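Local coordinates for protein dTDP-4-dehydrorhamnose 3,5-epimerase (Bacillus anthracis str. Ames, PDB 3RYK) that epimerises dTDP-4-dehydro-6-deoxy-glucose at C3 and C5 of the sugar ring, a step of dTDP-L-rhamnose biosynthesis, at residues A[77-82]-A[148-153]; A[104-109]-A[180-185]; A[97-102]-A[132-137]; A[70-75]-A[154-159]. All blocks are in the same frame, centred on the assembly; numbering follows the deposited sequence.

Interaction 1. Residues A[77-82]-A[148-153]; sequences AEAGTI and LVPHTI
The backbones of Ala77 and His151 meet where the two segments run past each other, and a single hydrogen bond joins them: His151 N donates a hydrogen bond to Ala77 O over 3.0 Å, with an N-H...O angle of 169°. The hydrogen is well aimed, but the donor stands above the plane of the Ala77 carbonyl, 51° out of it, and so misses the lone pairs. The same oxygen also lies over one face of the His151 imidazole and close to the ring of Pro150, whose CB is 3.5 Å from Ala77 O. Ala79 makes the other half of the contact. Its methyl group points at the opposing segment and settles against the peptide between Val149 and Pro150, with Ala79 CB 3.6 Å from Val149 C and 4.1 Å from Pro150 CD.

Each segment also braces itself. Thr81 OG1 donates to Glu78 O at 2.6 Å, closing the turn through Ala79 and Gly80; at the backbone angles of Gly80 (phi 79°) a CB would be jammed against the carbonyl O of Ala79. Across the contact, at the start of strand 152-158, Thr152 OG1 donates to Val149 O at 2.9 Å. The His151 ring is held from outside, through ND1 and the hydroxyl of Tyr75, and the backbone of Ala77 also bonds to the second subunit.

At this partly exposed surface a backbone bond, an alanine methyl and a proline carry the contact, while threonine hydroxyls bridge within each segment. The fit probably rests mainly on backbone shape, and it ties the connection between strands 70-76 and 82-88 to the entrance of strand 152-158.

Interaction 2. Residues A[104-109]-A[180-185]; sequences AIYDVI and PWPVTS
Tyr106 reaches from strand 104-111 into a Pro-Trp-Pro run, its phenol crossing Trp181 at about a right angle. The two ring planes stand at 89°, with the centroids of the phenol and the six-membered indole ring 5.8 Å apart. Trp181 CE3 lies at the edge of the phenol, in its plane, 3.8 Å from Tyr106 CD2. With CG anti to the backbone N (chi1 168°), the tyrosine extends along the loop and touches all three residues. Tyr106 CD2 meets Pro182 CD at 3.6 Å, and at the far end Tyr106 OH lies 3.4 Å from Pro180 CG.

Trp181 starts out pointing away from the strand, but its benzo edge swings back, so that Trp181 CH2 comes to 3.6 Å from Val108 CG2, the methyl anti to the carbonyl carbon. The indole is fixed on its polar side by a hydrogen bond from NE1 to Trp172 O, and Trp122 lies against both Tyr106 and Pro180.

No hydrogen bond crosses between 104-109 and 180-185. Cohesion comes from apolar and aromatic surface, which lays the loop before helix 190-193 over one face of the five-stranded sheet.

Interaction 3. Residues A[97-102]-A[132-137]; sequences LIQVMQ and HRQLLV
Ile98 and Leu135 exchange two backbone hydrogen bonds, Ile98 N to Leu135 O and Leu135 N to Ile98 O, both 2.9 Å long, which make them a hydrogen-bonded pair of antiparallel strands. CA-H...O contacts flank these bonds, the shorter from Gln134 CA to Ile98 O at 3.0 Å.

Beyond Gln134 the chains separate and water fills in. One molecule lies within hydrogen-bonding distance of Gln99 OE1 and His132 O and accepts from Gln134 NE2. A second accepts from Val100 N at 2.9 Å and lies within hydrogen-bonding distance of Arg133 O. Neither water can serve all its acceptors at once. The Gln99 and Gln134 side chains lie alongside each other, pointing the same way, with amide planes 44° apart; Gln134 NE2 is 3.4 Å from Gln99 OE1 at an angle too poor for a direct bond, and its protein partner is Ser53 O.

Packing takes over at the other end. On the glutamine face Leu97 CD1 meets Leu136 CD2 at 3.7 Å, and Leu97 CG rests 3.8 Å from Gln134 OE1. On the reverse face Ile98 CD1 lies 3.3 Å from Val137 CG2, a close approach that, with the off-staggered chi2 of Ile98 (93°), may reflect strain or the local model. Strand 134-137 lies between 96-100 and 35-45 in the larger antiparallel sheet, with Leu135 and Val137 facing Ile109 of the other sheet.

Strand pairing is thus direct at Ile98 and Leu135 and relayed through water towards Val100, so that the buried Gln134 amide and nearby backbone groups find partners where the strands diverge.

Interaction 4. Residues A[70-75]-A[154-159]; sequences QDNVSY and VMYKVD
Strands 70-75 and 154-158 run antiparallel, their axes 4.6 Å apart at closest, with Gln70, Asn72 and Ser74 in hydrogen-bonded pairs with Val158, Tyr156 and Val154. Ser74 N reaches Val154 O at 2.7 Å, and only the outermost bond, Gln70 N to Val158 O, is weak at 3.4 Å.

On one face Asn72 sits over Tyr156. Its CB lies above the phenol, offset toward the rim, in a CH-pi contact 4.1 Å from the Tyr156 ring centroid. The amide is turned steeply to the ring, 74° between planes, and ND2 comes to 3.6 Å from Tyr156 CE1. That amide is steadied along its own strand: Gln70 NE2 donates to a lone pair of Asn72 OD1 at 2.7 Å, almost straight at 178°. Val158 pads this group, CG1 against Asn72 ND2 and CG2 against Gln70 CB.

The opposite face carries a charge pair. Asp71 and Lys157 run side by side, and a bend at the end of the lysine chain (chi4 -49°) brings NZ to 3.1 Å from Asp71 OD2, with a weak bond to OD1. The stronger partner of Lys157 NZ is Asp71 of the second subunit, and the two lysine ammonium groups lie near each other among these carboxylates, which probably offset their charge. Tyr54 adds a cation-pi contact to Lys157.

Strand 70-76 continues the sheet by pairing antiparallel with a strand of the second subunit, whose Phe50 and Glu52, residues of the thymidine-diphosphate pocket, pack on Asn72 and Gln70. Such an intersubunit sheet, built on a jelly-roll-like core, is characteristic of the dimeric RmlC-type epimerases.

How the interactions relate
Strand 152-158 unites three contacts: it enters from the loop of interaction 1, pairs with 70-75 in interaction 4, and on its other edge takes the strand of interaction 3 through Gln99 O to Met155 N (2.8 Å) and Leu97 O to Lys157 N (3.0 Å). A classic bulge at Met101 and Gln102, opposite Ile153, joins interactions 1 and 3. Interaction 2 belongs to the second sheet, which packs onto the first where Ile105 CD1 meets Val100 CG2 at 3.4 Å; Leu148 N to Ala104 O ties it to interaction 1. The Tyr156 side chain comes nearest to the pyrophosphate, about 6 Å away; those of Gln134 and Lys157 are about 13 and 14 Å from thymidine diphosphate.

Interaction 1. Residues A[77-82]-A[148-153]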
loop_
_atom_site.group_PDB
_atom_site.type_symbol
_atom_site.label_atom_id
_atom_site.label_comp_id
_atom_site.label_asym_id
_atom_site.label_seq_id
_atom_site.Cartn_x
_atom_site.Cartn_y
_atom_site.Cartn_z
ATOM N N ALA A 77 15.380 -4.224 8.183
ATOM C CA ALA A 77 16.504 -3.306 8.238
ATOM C C ALA A 77 17.767 -3.754 7.478
ATOM O O ALA A 77 18.403 -2.947 6.800
ATOM C CB ALA A 77 16.857 -2.989 9.707
ATOM N N GLU A 78 18.099 -5.038 7.554
ATOM C CA GLU A 78 19.302 -5.561 6.917
ATOM C C GLU A 78 19.062 -6.369 5.653
ATOM O O GLU A 78 18.074 -7.098 5.566
ATOM C CB GLU A 78 20.024 -6.478 7.926
ATOM C CG GLU A 78 20.890 -5.706 8.927
ATOM C CD GLU A 78 21.197 -6.459 10.220
ATOM O OE1 GLU A 78 20.535 -6.138 11.231
ATOM O OE2 GLU A 78 22.040 -7.382 10.238
ATOM N N ALA A 79 19.961 -6.221 4.676
ATOM C CA ALA A 79 19.883 -6.990 3.431
ATOM C C ALA A 79 20.099 -8.449 3.830
ATOM O O ALA A 79 20.789 -8.734 4.815
ATOM C CB ALA A 79 20.964 -6.588 2.463
ATOM N N GLY A 80 19.552 -9.379 3.055
ATOM C CA GLY A 80 19.704 -10.800 3.362
ATOM C C GLY A 80 18.785 -11.314 4.460
ATOM O O GLY A 80 19.083 -12.334 5.120
ATOM N N THR A 81 17.688 -10.607 4.690
ATOM C CA THR A 81 16.708 -11.004 5.677
ATOM C C THR A 81 15.718 -11.897 4.932
ATOM O O THR A 81 15.225 -11.538 3.860
ATOM C CB THR A 81 15.954 -9.799 6.270
ATOM O OG1 THR A 81 16.884 -8.916 6.906
ATOM C CG2 THR A 81 14.877 -10.240 7.273
ATOM N N ILE A 82 15.456 -13.083 5.460
ATOM C CA ILE A 82 14.500 -13.991 4.837
ATOM C C ILE A 82 13.199 -14.074 5.622
ATOM O O ILE A 82 13.192 -14.372 6.825
ATOM C CB ILE A 82 15.071 -15.399 4.544
ATOM C CG1 ILE A 82 15.964 -15.349 3.302
ATOM C CG2 ILE A 82 13.959 -16.384 4.234
ATOM C CD1 ILE A 82 16.502 -16.692 2.872
ATOM N N LEU A 148 17.322 -7.746 -0.784
ATOM C CA LEU A 148 18.609 -7.622 -1.451
ATOM C C LEU A 148 19.462 -6.420 -1.045
ATOM O O LEU A 148 20.657 -6.369 -1.358
ATOM C CB LEU A 148 18.344 -7.552 -2.969
ATOM C CG LEU A 148 17.519 -8.693 -3.582
ATOM C CD1 LEU A 148 17.462 -8.445 -5.138
ATOM C CD2 LEU A 148 18.044 -10.096 -3.280
ATOM N N VAL A 149 18.861 -5.458 -0.362
ATOM C CA VAL A 149 19.555 -4.252 0.077
ATOM C C VAL A 149 18.954 -3.826 1.395
ATOM O O VAL A 149 17.827 -4.210 1.691
ATOM C CB VAL A 149 19.353 -3.097 -0.937
ATOM C CG1 VAL A 149 20.053 -3.426 -2.230
ATOM C CG2 VAL A 149 17.857 -2.820 -1.148
ATOM N N PRO A 150 19.672 -3.013 2.175
ATOM C CA PRO A 150 19.105 -2.577 3.457
ATOM C C PRO A 150 17.827 -1.763 3.300
ATOM O O PRO A 150 17.527 -1.220 2.213
ATOM C CB PRO A 150 20.191 -1.667 4.049
ATOM C CG PRO A 150 21.425 -1.953 3.291
ATOM C CD PRO A 150 21.061 -2.567 1.988
ATOM N N HIS A 151 17.096 -1.679 4.398
ATOM C CA HIS A 151 15.852 -0.928 4.481
ATOM C C HIS A 151 14.848 -1.249 3.379
ATOM O O HIS A 151 14.436 -0.350 2.640
ATOM C CB HIS A 151 16.141 0.581 4.502
ATOM C CG HIS A 151 17.094 1.004 5.579
ATOM N ND1 HIS A 151 16.708 1.181 6.893
ATOM C CD2 HIS A 151 18.411 1.316 5.532
ATOM C CE1 HIS A 151 17.750 1.565 7.610
ATOM N NE2 HIS A 151 18.797 1.655 6.808
ATOM N N THR A 152 14.495 -2.528 3.256
ATOM C CA THR A 152 13.524 -2.989 2.276
ATOM C C THR A 152 12.155 -3.088 2.940
ATOM O O THR A 152 11.999 -3.643 4.063
ATOM C CB THR A 152 13.955 -4.303 1.592
ATOM O OG1 THR A 152 15.081 -4.039 0.740
ATOM C CG2 THR A 152 12.844 -4.912 0.751
ATOM N N ILE A 153 11.166 -2.523 2.245
ATOM C CA ILE A 153 9.775 -2.498 2.683
ATOM C C ILE A 153 8.895 -3.205 1.649
ATOM O O ILE A 153 8.823 -2.788 0.473
ATOM C CB ILE A 153 9.268 -1.051 2.858
ATOM C CG1 ILE A 153 10.158 -0.264 3.820
ATOM C CG2 ILE A 153 7.818 -1.040 3.347
ATOM C CD1 ILE A 153 9.763 1.209 3.963
#

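Interaction 2. Residues A[104-109]-A[180-185]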
loop_
_atom_site.group_PDB
_atom_site.type_symbol
_atom_site.label_atom_id
_atom_site.label_comp_id
_atom_site.label_asym_id
_atom_site.label_seq_id
_atom_site.Cartn_x
_atom_site.Cartn_y
_atom_site.Cartn_z
ATOM N N ALA A 104 14.464 -3.807 -2.703
ATOM C CA ALA A 104 14.232 -4.884 -3.646
ATOM C C ALA A 104 14.363 -6.218 -2.940
ATOM O O ALA A 104 15.104 -6.315 -1.958
ATOM C CB ALA A 104 15.235 -4.790 -4.778
ATOM N N ILE A 105 13.639 -7.216 -3.454
ATOM C CA ILE A 105 13.634 -8.563 -2.922
ATOM C C ILE A 105 13.638 -9.616 -4.022
ATOM O O ILE A 105 13.293 -9.337 -5.175
ATOM C CB ILE A 105 12.327 -8.817 -2.087
ATOM C CG1 ILE A 105 11.077 -8.923 -3.001
ATOM C CG2 ILE A 105 12.154 -7.775 -1.021
ATOM C CD1 ILE A 105 9.737 -8.994 -2.258
ATOM N N TYR A 106 14.087 -10.803 -3.652
ATOM C CA TYR A 106 14.091 -11.988 -4.511
ATOM C C TYR A 106 12.982 -12.774 -3.859
ATOM O O TYR A 106 13.157 -13.272 -2.745
ATOM C CB TYR A 106 15.425 -12.712 -4.515
ATOM C CG TYR A 106 15.422 -14.104 -5.143
ATOM C CD1 TYR A 106 15.352 -14.289 -6.516
ATOM C CD2 TYR A 106 15.571 -15.238 -4.344
ATOM C CE1 TYR A 106 15.380 -15.573 -7.072
ATOM C CE2 TYR A 106 15.615 -16.532 -4.890
ATOM C CZ TYR A 106 15.516 -16.697 -6.249
ATOM O OH TYR A 106 15.561 -17.989 -6.771
ATOM N N ASP A 107 11.840 -12.863 -4.530
ATOM C CA ASP A 107 10.674 -13.542 -4.027
ATOM C C ASP A 107 10.465 -14.909 -4.656
ATOM O O ASP A 107 10.527 -15.066 -5.880
ATOM C CB ASP A 107 9.497 -12.607 -4.261
ATOM C CG ASP A 107 8.236 -13.067 -3.596
ATOM O OD1 ASP A 107 7.735 -14.186 -3.862
ATOM O OD2 ASP A 107 7.720 -12.251 -2.810
ATOM N N VAL A 108 10.188 -15.898 -3.810
ATOM C CA VAL A 108 9.993 -17.248 -4.274
ATOM C C VAL A 108 8.604 -17.756 -3.913
ATOM O O VAL A 108 8.069 -17.410 -2.852
ATOM C CB VAL A 108 10.986 -18.217 -3.582
ATOM C CG1 VAL A 108 10.632 -19.703 -3.888
ATOM C CG2 VAL A 108 12.428 -17.890 -3.961
ATOM N N ILE A 109 8.025 -18.538 -4.816
ATOM C CA ILE A 109 6.721 -19.138 -4.583
ATOM C C ILE A 109 6.887 -20.596 -4.958
ATOM O O ILE A 109 7.622 -20.914 -5.892
ATOM C CB ILE A 109 5.503 -18.469 -5.326
ATOM C CG1 ILE A 109 5.526 -18.702 -6.835
ATOM C CG2 ILE A 109 5.425 -16.983 -4.988
ATOM C CD1 ILE A 109 4.355 -18.055 -7.539
ATOM N N PRO A 180 18.016 -21.291 -4.859
ATOM C CA PRO A 180 19.278 -20.551 -4.933
ATOM C C PRO A 180 19.216 -19.170 -4.263
ATOM O O PRO A 180 19.412 -18.142 -4.915
ATOM C CB PRO A 180 19.473 -20.396 -6.443
ATOM C CG PRO A 180 18.103 -20.245 -6.934
ATOM C CD PRO A 180 17.301 -21.225 -6.147
ATOM N N TRP A 181 18.987 -19.130 -2.957
ATOM C CA TRP A 181 18.909 -17.853 -2.269
ATOM C C TRP A 181 20.186 -17.059 -2.446
ATOM O O TRP A 181 21.281 -17.629 -2.406
ATOM C CB TRP A 181 18.648 -18.032 -0.768
ATOM C CG TRP A 181 17.390 -18.702 -0.453
ATOM C CD1 TRP A 181 17.225 -19.997 -0.064
ATOM C CD2 TRP A 181 16.085 -18.136 -0.536
ATOM N NE1 TRP A 181 15.899 -20.262 0.137
ATOM C CE2 TRP A 181 15.172 -19.139 -0.152
ATOM C CE3 TRP A 181 15.594 -16.871 -0.880
ATOM C CZ2 TRP A 181 13.795 -18.923 -0.114
ATOM C CZ3 TRP A 181 14.218 -16.661 -0.842
ATOM C CH2 TRP A 181 13.337 -17.688 -0.463
ATOM N N PRO A 182 20.064 -15.731 -2.632
ATOM C CA PRO A 182 21.229 -14.859 -2.819
ATOM C C PRO A 182 21.937 -14.492 -1.506
ATOM O O PRO A 182 22.502 -13.401 -1.376
ATOM C CB PRO A 182 20.598 -13.624 -3.447
ATOM C CG PRO A 182 19.263 -13.571 -2.835
ATOM C CD PRO A 182 18.808 -14.979 -2.800
ATOM N N VAL A 183 21.933 -15.405 -0.540
ATOM C CA VAL A 183 22.559 -15.159 0.742
ATOM C C VAL A 183 22.980 -16.510 1.296
ATOM O O VAL A 183 22.369 -17.523 0.984
ATOM C CB VAL A 183 21.573 -14.454 1.721
ATOM C CG1 VAL A 183 20.306 -15.275 1.888
ATOM C CG2 VAL A 183 22.233 -14.162 3.059
ATOM N N THR A 184 24.068 -16.510 2.064
ATOM C CA THR A 184 24.612 -17.723 2.675
ATOM C C THR A 184 24.133 -17.929 4.108
ATOM O O THR A 184 23.776 -19.056 4.498
ATOM C CB THR A 184 26.168 -17.693 2.630
ATOM O OG1 THR A 184 26.600 -17.826 1.268
ATOM C CG2 THR A 184 26.807 -18.819 3.458
ATOM N N SER A 185 24.128 -16.847 4.877
ATOM C CA SER A 185 23.708 -16.881 6.281
ATOM C C SER A 185 22.548 -15.908 6.457
ATOM O O SER A 185 22.719 -14.850 7.056
ATOM C CB SER A 185 24.888 -16.465 7.163
ATOM O OG SER A 185 26.018 -17.298 6.932
#

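Interaction 3. Residues A[97-102]-A[132-137]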
loop_
_atom_site.group_PDB
_atom_site.type_symbol
_atom_site.label_atom_id
_atom_site.label_comp_id
_atom_site.label_asym_id
_atom_site.label_seq_id
_atom_site.Cartn_x
_atom_site.Cartn_y
_atom_site.Cartn_z
ATOM N N LEU A 97 -0.948 -10.713 -2.787
ATOM C CA LEU A 97 -0.577 -9.818 -3.912
ATOM C C LEU A 97 0.503 -8.952 -3.288
ATOM O O LEU A 97 0.221 -8.077 -2.479
ATOM C CB LEU A 97 -1.784 -9.036 -4.405
ATOM C CG LEU A 97 -1.649 -8.134 -5.636
ATOM C CD1 LEU A 97 -1.260 -8.934 -6.865
ATOM C CD2 LEU A 97 -3.005 -7.496 -5.831
ATOM N N ILE A 98 1.741 -9.207 -3.688
ATOM C CA ILE A 98 2.896 -8.539 -3.131
ATOM C C ILE A 98 3.631 -7.558 -4.022
ATOM O O ILE A 98 3.767 -7.778 -5.219
ATOM C CB ILE A 98 3.957 -9.606 -2.747
ATOM C CG1 ILE A 98 3.419 -10.672 -1.762
ATOM C CG2 ILE A 98 5.206 -8.948 -2.149
ATOM C CD1 ILE A 98 2.862 -11.930 -2.376
ATOM N N GLN A 99 4.109 -6.486 -3.400
ATOM C CA GLN A 99 4.889 -5.455 -4.070
ATOM C C GLN A 99 5.923 -4.903 -3.090
ATOM O O GLN A 99 5.797 -5.043 -1.856
ATOM C CB GLN A 99 4.048 -4.304 -4.607
ATOM C CG GLN A 99 3.332 -3.485 -3.570
ATOM C CD GLN A 99 2.637 -2.273 -4.155
ATOM O OE1 GLN A 99 3.011 -1.782 -5.219
ATOM N NE2 GLN A 99 1.655 -1.758 -3.438
ATOM N N VAL A 100 6.941 -4.272 -3.662
ATOM C CA VAL A 100 8.031 -3.670 -2.903
ATOM C C VAL A 100 7.919 -2.154 -3.026
ATOM O O VAL A 100 7.900 -1.598 -4.148
ATOM C CB VAL A 100 9.391 -4.177 -3.400
ATOM C CG1 VAL A 100 10.514 -3.448 -2.694
ATOM C CG2 VAL A 100 9.491 -5.705 -3.205
ATOM N N MET A 101 7.876 -1.477 -1.880
ATOM C CA MET A 101 7.746 -0.015 -1.844
ATOM C C MET A 101 9.082 0.708 -1.715
ATOM O O MET A 101 9.231 1.867 -2.153
ATOM C CB MET A 101 6.797 0.385 -0.708
ATOM C CG MET A 101 5.431 -0.349 -0.776
ATOM S SD MET A 101 4.547 -0.202 -2.356
ATOM C CE MET A 101 4.310 1.580 -2.427
ATOM N N GLN A 102 10.037 0.035 -1.084
ATOM C CA GLN A 102 11.362 0.555 -0.884
ATOM C C GLN A 102 12.301 -0.639 -0.928
ATOM O O GLN A 102 12.033 -1.667 -0.295
ATOM C CB GLN A 102 11.467 1.315 0.438
ATOM C CG GLN A 102 12.832 1.924 0.658
ATOM C CD GLN A 102 12.932 2.813 1.896
ATOM O OE1 GLN A 102 11.944 3.372 2.376
ATOM N NE2 GLN A 102 14.152 2.986 2.382
ATOM N N HIS A 132 8.361 -1.644 -9.790
ATOM C CA HIS A 132 6.978 -1.556 -9.334
ATOM C C HIS A 132 6.178 -2.840 -9.602
ATOM O O HIS A 132 4.930 -2.815 -9.609
ATOM C CB HIS A 132 6.256 -0.378 -10.024
ATOM C CG HIS A 132 6.995 0.922 -9.937
ATOM N ND1 HIS A 132 6.952 1.736 -8.823
ATOM C CD2 HIS A 132 7.783 1.556 -10.837
ATOM C CE1 HIS A 132 7.705 2.802 -9.039
ATOM N NE2 HIS A 132 8.220 2.713 -10.253
ATOM N N ARG A 133 6.877 -3.962 -9.786
ATOM C CA ARG A 133 6.223 -5.218 -10.088
ATOM C C ARG A 133 5.505 -5.817 -8.927
ATOM O O ARG A 133 5.845 -5.541 -7.781
ATOM C CB ARG A 133 7.179 -6.217 -10.755
ATOM C CG ARG A 133 7.569 -5.776 -12.178
ATOM C CD ARG A 133 8.480 -6.759 -12.866
ATOM N NE ARG A 133 8.759 -6.288 -14.242
ATOM C CZ ARG A 133 9.447 -6.982 -15.146
ATOM N NH1 ARG A 133 9.945 -8.176 -14.861
ATOM N NH2 ARG A 133 9.619 -6.494 -16.375
ATOM N N GLN A 134 4.478 -6.596 -9.242
ATOM C CA GLN A 134 3.676 -7.246 -8.220
ATOM C C GLN A 134 3.542 -8.709 -8.568
ATOM O O GLN A 134 3.694 -9.106 -9.707
ATOM C CB GLN A 134 2.303 -6.582 -8.102
ATOM C CG GLN A 134 2.390 -5.059 -7.909
ATOM C CD GLN A 134 1.073 -4.397 -7.536
ATOM O OE1 GLN A 134 0.107 -5.054 -7.135
ATOM N NE2 GLN A 134 1.039 -3.078 -7.645
ATOM N N LEU A 135 3.330 -9.527 -7.550
ATOM C CA LEU A 135 3.177 -10.953 -7.763
ATOM C C LEU A 135 1.877 -11.401 -7.111
ATOM O O LEU A 135 1.629 -11.085 -5.942
ATOM C CB LEU A 135 4.355 -11.703 -7.150
ATOM C CG LEU A 135 4.362 -13.214 -7.333
ATOM C CD1 LEU A 135 4.478 -13.595 -8.802
ATOM C CD2 LEU A 135 5.515 -13.814 -6.535
ATOM N N LEU A 136 1.044 -12.110 -7.874
ATOM C CA LEU A 136 -0.225 -12.625 -7.399
ATOM C C LEU A 136 0.115 -14.071 -7.039
ATOM O O LEU A 136 0.462 -14.867 -7.913
ATOM C CB LEU A 136 -1.310 -12.541 -8.487
ATOM C CG LEU A 136 -2.758 -12.935 -8.123
ATOM C CD1 LEU A 136 -2.922 -14.420 -7.763
ATOM C CD2 LEU A 136 -3.269 -12.047 -7.007
ATOM N N VAL A 137 0.080 -14.377 -5.738
ATOM C CA VAL A 137 0.378 -15.705 -5.230
ATOM C C VAL A 137 -0.968 -16.390 -4.923
ATOM O O VAL A 137 -1.672 -16.000 -3.980
ATOM C CB VAL A 137 1.212 -15.658 -3.936
ATOM C CG1 VAL A 137 1.719 -17.054 -3.594
ATOM C CG2 VAL A 137 2.392 -14.701 -4.075
HETATM O O HOH W 1 3.447 -1.447 -7.978
HETATM O O HOH W 2 7.189 -3.819 -6.465
#

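Interaction 4. Residues A[70-75]-A[154-159]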
loop_
_atom_site.group_PDB
_atom_site.type_symbol
_atom_site.label_atom_id
_atom_site.label_comp_id
_atom_site.label_asym_id
_atom_site.label_seq_id
_atom_site.Cartn_x
_atom_site.Cartn_y
_atom_site.Cartn_z
ATOM N N GLN A 70 -7.069 -7.302 3.971
ATOM C CA GLN A 70 -6.004 -6.811 4.803
ATOM C C GLN A 70 -4.759 -6.484 3.985
ATOM O O GLN A 70 -4.513 -7.104 2.948
ATOM C CB GLN A 70 -5.746 -7.902 5.836
ATOM C CG GLN A 70 -4.657 -7.703 6.784
ATOM C CD GLN A 70 -4.507 -8.903 7.677
ATOM O OE1 GLN A 70 -5.487 -9.532 8.087
ATOM N NE2 GLN A 70 -3.277 -9.226 7.991
ATOM N N ASP A 71 -4.032 -5.462 4.423
ATOM C CA ASP A 71 -2.776 -5.011 3.803
ATOM C C ASP A 71 -1.744 -5.095 4.910
ATOM O O ASP A 71 -1.938 -4.523 5.991
ATOM C CB ASP A 71 -2.768 -3.557 3.300
ATOM C CG ASP A 71 -3.752 -3.282 2.165
ATOM O OD1 ASP A 71 -4.529 -4.181 1.788
ATOM O OD2 ASP A 71 -3.744 -2.124 1.660
ATOM N N ASN A 72 -0.654 -5.790 4.622
ATOM C CA ASN A 72 0.447 -5.995 5.538
ATOM C C ASN A 72 1.694 -5.289 5.014
ATOM O O ASN A 72 1.894 -5.220 3.801
ATOM C CB ASN A 72 0.710 -7.505 5.631
ATOM C CG ASN A 72 -0.507 -8.281 6.122
ATOM O OD1 ASN A 72 -1.221 -7.826 7.006
ATOM N ND2 ASN A 72 -0.723 -9.475 5.562
ATOM N N VAL A 73 2.514 -4.757 5.916
ATOM C CA VAL A 73 3.766 -4.081 5.561
ATOM C C VAL A 73 4.894 -4.705 6.380
ATOM O O VAL A 73 4.845 -4.704 7.614
ATOM C CB VAL A 73 3.720 -2.550 5.788
ATOM C CG1 VAL A 73 5.087 -1.917 5.511
ATOM C CG2 VAL A 73 2.633 -1.924 4.897
ATOM N N SER A 74 5.876 -5.251 5.666
ATOM C CA SER A 74 7.055 -5.891 6.220
ATOM C C SER A 74 8.289 -5.015 6.014
ATOM O O SER A 74 8.641 -4.711 4.879
ATOM C CB SER A 74 7.260 -7.247 5.536
ATOM O OG SER A 74 8.505 -7.827 5.858
ATOM N N TYR A 75 8.912 -4.586 7.109
ATOM C CA TYR A 75 10.129 -3.779 7.068
ATOM C C TYR A 75 11.270 -4.663 7.556
ATOM O O TYR A 75 11.130 -5.348 8.600
ATOM C CB TYR A 75 10.055 -2.472 7.894
ATOM C CG TYR A 75 11.434 -1.849 8.093
ATOM C CD1 TYR A 75 12.063 -1.090 7.101
ATOM C CD2 TYR A 75 12.119 -2.047 9.281
ATOM C CE1 TYR A 75 13.358 -0.544 7.307
ATOM C CE2 TYR A 75 13.392 -1.518 9.501
ATOM C CZ TYR A 75 14.013 -0.778 8.539
ATOM O OH TYR A 75 15.277 -0.291 8.830
ATOM N N VAL A 154 8.226 -4.261 2.095
ATOM C CA VAL A 154 7.353 -5.053 1.261
ATOM C C VAL A 154 5.928 -4.893 1.764
ATOM O O VAL A 154 5.664 -4.882 2.973
ATOM C CB VAL A 154 7.729 -6.540 1.320
ATOM C CG1 VAL A 154 6.819 -7.360 0.425
ATOM C CG2 VAL A 154 9.177 -6.741 0.936
ATOM N N MET A 155 5.005 -4.756 0.829
ATOM C CA MET A 155 3.606 -4.611 1.156
ATOM C C MET A 155 2.862 -5.707 0.436
ATOM O O MET A 155 3.179 -6.025 -0.711
ATOM C CB MET A 155 3.072 -3.259 0.682
ATOM C CG MET A 155 1.588 -3.068 0.945
ATOM S SD MET A 155 0.900 -1.564 0.237
ATOM C CE MET A 155 1.800 -0.298 1.117
ATOM N N TYR A 156 1.890 -6.315 1.101
ATOM C CA TYR A 156 1.117 -7.347 0.438
ATOM C C TYR A 156 -0.272 -7.473 1.013
ATOM O O TYR A 156 -0.462 -7.366 2.219
ATOM C CB TYR A 156 1.836 -8.686 0.367
ATOM C CG TYR A 156 2.086 -9.396 1.667
ATOM C CD1 TYR A 156 1.249 -10.433 2.076
ATOM C CD2 TYR A 156 3.173 -9.062 2.459
ATOM C CE1 TYR A 156 1.485 -11.105 3.268
ATOM C CE2 TYR A 156 3.416 -9.719 3.631
ATOM C CZ TYR A 156 2.569 -10.742 4.024
ATOM O OH TYR A 156 2.821 -11.389 5.205
ATOM N N LYS A 157 -1.228 -7.674 0.110
ATOM C CA LYS A 157 -2.619 -7.812 0.459
ATOM C C LYS A 157 -2.951 -9.290 0.585
ATOM O O LYS A 157 -2.294 -10.129 -0.019
ATOM C CB LYS A 157 -3.497 -7.229 -0.638
ATOM C CG LYS A 157 -3.272 -5.781 -0.973
ATOM C CD LYS A 157 -4.124 -5.395 -2.180
ATOM C CE LYS A 157 -4.040 -3.908 -2.455
ATOM N NZ LYS A 157 -4.256 -3.038 -1.266
ATOM N N VAL A 158 -3.966 -9.598 1.384
ATOM C CA VAL A 158 -4.416 -10.977 1.573
ATOM C C VAL A 158 -5.945 -10.961 1.541
ATOM O O VAL A 158 -6.557 -10.025 2.042
ATOM C CB VAL A 158 -3.888 -11.618 2.893
ATOM C CG1 VAL A 158 -2.359 -11.578 2.931
ATOM C CG2 VAL A 158 -4.486 -10.943 4.115
ATOM N N ASP A 159 -6.563 -11.995 0.962
ATOM C CA ASP A 159 -8.040 -12.059 0.866
ATOM C C ASP A 159 -8.716 -12.824 2.001
ATOM O O ASP A 159 -9.935 -13.058 1.949
ATOM C CB ASP A 159 -8.522 -12.624 -0.476
ATOM C CG ASP A 159 -8.154 -14.080 -0.681
ATOM O OD1 ASP A 159 -8.803 -14.732 -1.532
ATOM O OD2 ASP A 159 -7.245 -14.589 0.004
#